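Local coordinates for glucosamine--fructose-6-phosphate aminotransferase [isomerizing] (Francisella tularensis subsp. tularensis, PDB 3TBF), which probably carries out the isomerase half of glucosamine-6-phosphate synthesis, turning fructose 6-phosphate and glutamine-derived ammonia into glucosamine 6-phosphate, at residues Thr64-Trp75 and Leu237-Lys248. Sequence-based numbering, arbitrary orientation.
Sequences TSYNAGMTAKYW and LYYPIAIEGALK
Asn67 and Glu244 join the two nearly antiparallel helices (169°, axes 8.3 Å apart) through a straight hydrogen bond, Asn67 ND2 to Glu244 OE1 at 2.9 Å. The acceptor lies in the amide plane and is approached almost along its C-O axis, while amide and carboxylate planes stand 79° apart. Glu244 leaves its helix with CG anti to the backbone N (chi1 175°) and bends at chi2, which turns the carboxylate toward Asn67 and Thr64. Lys248 curls back to donate to Thr64 OG1 at 2.8 Å and, from above the carboxylate plane, forms a salt bridge with Glu244 OE2. This charged cluster is largely buried, and Lys248 NZ has a further acceptor in Ser163 O. Thr71 OG1 donates a hydrogen bond to Asn67 O in its own helix. Tyr74 OH hydrogen-bonds to Glu91 of the second subunit, and Trp75 NE1 to Asp333 O.

Two knobs-into-holes interlock the helices: Asn67 sits among Pro240, Ile243, Glu244 and Leu247, and Pro240 among Asn67, Met70, Thr71 and Tyr74. Among the apolar contacts, Pro240 CG lies 3.9 Å from Met70 CB. The selenomethionine Met70 bends its CE toward Tyr239 and Ile243. Leu237 CD2 meets Thr71 CG2 at 3.5 Å and wedges against Trp75, whereas its backbone N lies over one face of the Tyr74 ring.

The pair joins the two SIS domains close to the centre of the folded chain, helix 63-80 from one and helix 238-253 from the other. Helix 165-184 packs on Thr64 and Glu244, helix 335-355 on Trp75 and Ile241, and strand 256-261 on Tyr239 and Ile243.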
# COMPACT_ATOMS: atom_id res chain seq x y z
N THR A 64 1.38 -12.67 -0.92
CA THR A 64 2.46 -12.74 -1.85
C THR A 64 2.01 -12.54 -3.29
O THR A 64 2.74 -11.93 -4.09
CB THR A 64 3.14 -14.11 -1.69
OG1 THR A 64 4.01 -14.03 -0.57
CG2 THR A 64 3.94 -14.47 -2.87
N SER A 65 0.84 -13.08 -3.63
CA SER A 65 0.29 -12.91 -4.95
C SER A 65 -0.07 -11.43 -5.23
O SER A 65 0.05 -10.92 -6.35
CB SER A 65 -0.93 -13.84 -5.11
OG SER A 65 -0.52 -15.24 -4.98
N TYR A 66 -0.45 -10.70 -4.19
CA TYR A 66 -0.69 -9.30 -4.37
C TYR A 66 0.63 -8.57 -4.61
O TYR A 66 0.70 -7.71 -5.49
CB TYR A 66 -1.47 -8.74 -3.18
CG TYR A 66 -1.55 -7.26 -3.06
CD1 TYR A 66 -2.46 -6.54 -3.79
CD2 TYR A 66 -0.72 -6.60 -2.18
CE1 TYR A 66 -2.55 -5.18 -3.67
CE2 TYR A 66 -0.78 -5.23 -2.03
CZ TYR A 66 -1.70 -4.53 -2.77
OH TYR A 66 -1.74 -3.17 -2.62
N ASN A 67 1.67 -8.93 -3.88
CA ASN A 67 2.98 -8.37 -4.17
C ASN A 67 3.44 -8.64 -5.61
O ASN A 67 4.01 -7.76 -6.25
CB ASN A 67 3.98 -8.89 -3.17
CG ASN A 67 3.64 -8.47 -1.76
OD1 ASN A 67 2.93 -7.51 -1.56
ND2 ASN A 67 4.08 -9.24 -0.77
N ALA A 68 3.11 -9.80 -6.16
CA ALA A 68 3.48 -10.04 -7.55
C ALA A 68 2.72 -9.09 -8.47
O ALA A 68 3.29 -8.51 -9.39
CB ALA A 68 3.24 -11.55 -7.96
N GLY A 69 1.43 -8.93 -8.21
CA GLY A 69 0.60 -8.04 -9.00
C GLY A 69 1.08 -6.61 -9.00
O GLY A 69 1.10 -5.95 -10.03
N MSE A 70 1.44 -6.11 -7.84
CA MSE A 70 2.04 -4.80 -7.74
C MSE A 70 3.30 -4.67 -8.59
O MSE A 70 3.57 -3.61 -9.19
CB MSE A 70 2.41 -4.51 -6.27
CG MSE A 70 1.24 -4.03 -5.47
SE MSE A 70 1.81 -3.55 -3.63
CE MSE A 70 2.94 -1.98 -4.09
N THR A 71 4.10 -5.73 -8.65
CA THR A 71 5.31 -5.66 -9.45
C THR A 71 4.86 -5.51 -10.89
O THR A 71 5.32 -4.66 -11.64
CB THR A 71 6.14 -6.90 -9.27
OG1 THR A 71 6.34 -7.17 -7.87
CG2 THR A 71 7.46 -6.75 -9.92
N ALA A 72 3.92 -6.34 -11.28
CA ALA A 72 3.51 -6.44 -12.68
C ALA A 72 2.89 -5.15 -13.22
O ALA A 72 2.86 -4.91 -14.42
CB ALA A 72 2.45 -7.59 -12.82
N LYS A 73 2.31 -4.36 -12.34
CA LYS A 73 1.66 -3.15 -12.79
C LYS A 73 2.71 -2.25 -13.46
O LYS A 73 2.43 -1.61 -14.46
CB LYS A 73 0.95 -2.46 -11.63
CG LYS A 73 0.79 -0.96 -11.78
CD LYS A 73 0.01 -0.32 -10.64
CE LYS A 73 -0.41 1.11 -11.05
NZ LYS A 73 -1.55 1.59 -10.32
N TYR A 74 3.93 -2.23 -12.93
CA TYR A 74 4.95 -1.36 -13.49
C TYR A 74 5.18 -1.81 -14.94
O TYR A 74 5.25 -0.96 -15.85
CB TYR A 74 6.25 -1.44 -12.69
CG TYR A 74 6.21 -0.70 -11.38
CD1 TYR A 74 5.58 -1.23 -10.27
CD2 TYR A 74 6.84 0.53 -11.22
CE1 TYR A 74 5.52 -0.54 -9.01
CE2 TYR A 74 6.81 1.23 -9.98
CZ TYR A 74 6.14 0.67 -8.88
OH TYR A 74 6.08 1.34 -7.65
N TRP A 75 5.26 -3.13 -15.15
CA TRP A 75 5.58 -3.72 -16.47
C TRP A 75 4.42 -3.46 -17.43
O TRP A 75 4.64 -3.07 -18.56
CB TRP A 75 5.76 -5.24 -16.38
CG TRP A 75 6.92 -5.72 -15.65
CD1 TRP A 75 8.12 -5.09 -15.54
CD2 TRP A 75 7.07 -6.99 -15.01
NE1 TRP A 75 9.01 -5.89 -14.83
CE2 TRP A 75 8.39 -7.07 -14.51
CE3 TRP A 75 6.22 -8.06 -14.80
CZ2 TRP A 75 8.88 -8.17 -13.81
CZ3 TRP A 75 6.71 -9.19 -14.10
CH2 TRP A 75 8.04 -9.22 -13.62
N LEU A 237 9.77 -0.82 -9.49
CA LEU A 237 9.57 -2.25 -9.51
C LEU A 237 10.04 -2.96 -8.23
O LEU A 237 9.51 -3.98 -7.90
CB LEU A 237 10.42 -2.84 -10.62
CG LEU A 237 9.78 -2.98 -11.99
CD1 LEU A 237 10.87 -3.14 -13.16
CD2 LEU A 237 8.86 -4.18 -11.86
N TYR A 238 11.07 -2.44 -7.54
CA TYR A 238 11.74 -3.18 -6.46
C TYR A 238 11.12 -2.89 -5.11
O TYR A 238 11.47 -3.51 -4.09
CB TYR A 238 13.26 -2.90 -6.48
CG TYR A 238 13.77 -3.15 -7.87
CD1 TYR A 238 14.09 -4.42 -8.27
CD2 TYR A 238 13.82 -2.14 -8.82
CE1 TYR A 238 14.46 -4.70 -9.59
CE2 TYR A 238 14.21 -2.39 -10.15
CZ TYR A 238 14.51 -3.68 -10.52
OH TYR A 238 14.88 -3.98 -11.80
N TYR A 239 10.18 -1.93 -5.10
CA TYR A 239 9.43 -1.66 -3.90
C TYR A 239 8.62 -2.89 -3.55
O TYR A 239 8.81 -3.45 -2.47
CB TYR A 239 8.63 -0.32 -3.95
CG TYR A 239 7.60 -0.14 -2.85
CD1 TYR A 239 7.91 -0.43 -1.53
CD2 TYR A 239 6.31 0.31 -3.14
CE1 TYR A 239 6.94 -0.30 -0.49
CE2 TYR A 239 5.33 0.44 -2.11
CZ TYR A 239 5.66 0.13 -0.79
OH TYR A 239 4.72 0.27 0.21
N PRO A 240 7.77 -3.38 -4.47
CA PRO A 240 7.04 -4.60 -4.16
C PRO A 240 7.95 -5.78 -3.89
O PRO A 240 7.57 -6.73 -3.18
CB PRO A 240 6.20 -4.86 -5.41
CG PRO A 240 6.16 -3.61 -6.21
CD PRO A 240 7.32 -2.73 -5.72
N ILE A 241 9.13 -5.81 -4.50
CA ILE A 241 10.06 -6.89 -4.21
C ILE A 241 10.53 -6.77 -2.75
O ILE A 241 10.65 -7.78 -2.05
CB ILE A 241 11.25 -6.87 -5.20
CG1 ILE A 241 10.75 -7.19 -6.62
CG2 ILE A 241 12.45 -7.80 -4.76
CD1 ILE A 241 9.93 -8.39 -6.74
N ALA A 242 10.78 -5.54 -2.28
CA ALA A 242 11.10 -5.30 -0.87
C ALA A 242 9.98 -5.71 0.07
O ALA A 242 10.20 -6.31 1.13
CB ALA A 242 11.48 -3.80 -0.63
N ILE A 243 8.75 -5.38 -0.31
CA ILE A 243 7.58 -5.79 0.47
C ILE A 243 7.50 -7.29 0.56
O ILE A 243 7.16 -7.83 1.61
CB ILE A 243 6.31 -5.34 -0.21
CG1 ILE A 243 6.16 -3.83 -0.17
CG2 ILE A 243 5.07 -5.99 0.45
CD1 ILE A 243 4.90 -3.40 -0.85
N GLU A 244 7.82 -7.99 -0.54
CA GLU A 244 7.80 -9.45 -0.49
C GLU A 244 8.90 -9.99 0.38
O GLU A 244 8.68 -10.91 1.13
CB GLU A 244 7.94 -10.06 -1.86
CG GLU A 244 8.03 -11.56 -1.83
CD GLU A 244 6.72 -12.28 -1.57
OE1 GLU A 244 5.71 -11.64 -1.22
OE2 GLU A 244 6.68 -13.53 -1.71
N GLY A 245 10.11 -9.44 0.26
CA GLY A 245 11.17 -9.78 1.20
C GLY A 245 10.77 -9.62 2.67
O GLY A 245 11.05 -10.48 3.50
N ALA A 246 10.10 -8.51 2.99
CA ALA A 246 9.71 -8.24 4.39
C ALA A 246 8.68 -9.23 4.81
O ALA A 246 8.69 -9.67 5.93
CB ALA A 246 9.18 -6.80 4.59
N LEU A 247 7.76 -9.55 3.92
CA LEU A 247 6.74 -10.53 4.22
C LEU A 247 7.37 -11.86 4.55
O LEU A 247 6.96 -12.51 5.49
CB LEU A 247 5.80 -10.68 3.03
CG LEU A 247 4.75 -11.78 3.13
CD1 LEU A 247 3.84 -11.41 4.36
CD2 LEU A 247 3.96 -11.93 1.81
N LYS A 248 8.37 -12.30 3.78
CA LYS A 248 8.99 -13.62 4.11
C LYS A 248 9.66 -13.56 5.49
O LYS A 248 9.53 -14.49 6.28
CB LYS A 248 10.03 -14.13 3.13
CG LYS A 248 9.69 -14.16 1.64
CD LYS A 248 8.71 -15.21 1.25
CE LYS A 248 7.26 -14.77 1.46
NZ LYS A 248 6.39 -15.27 0.31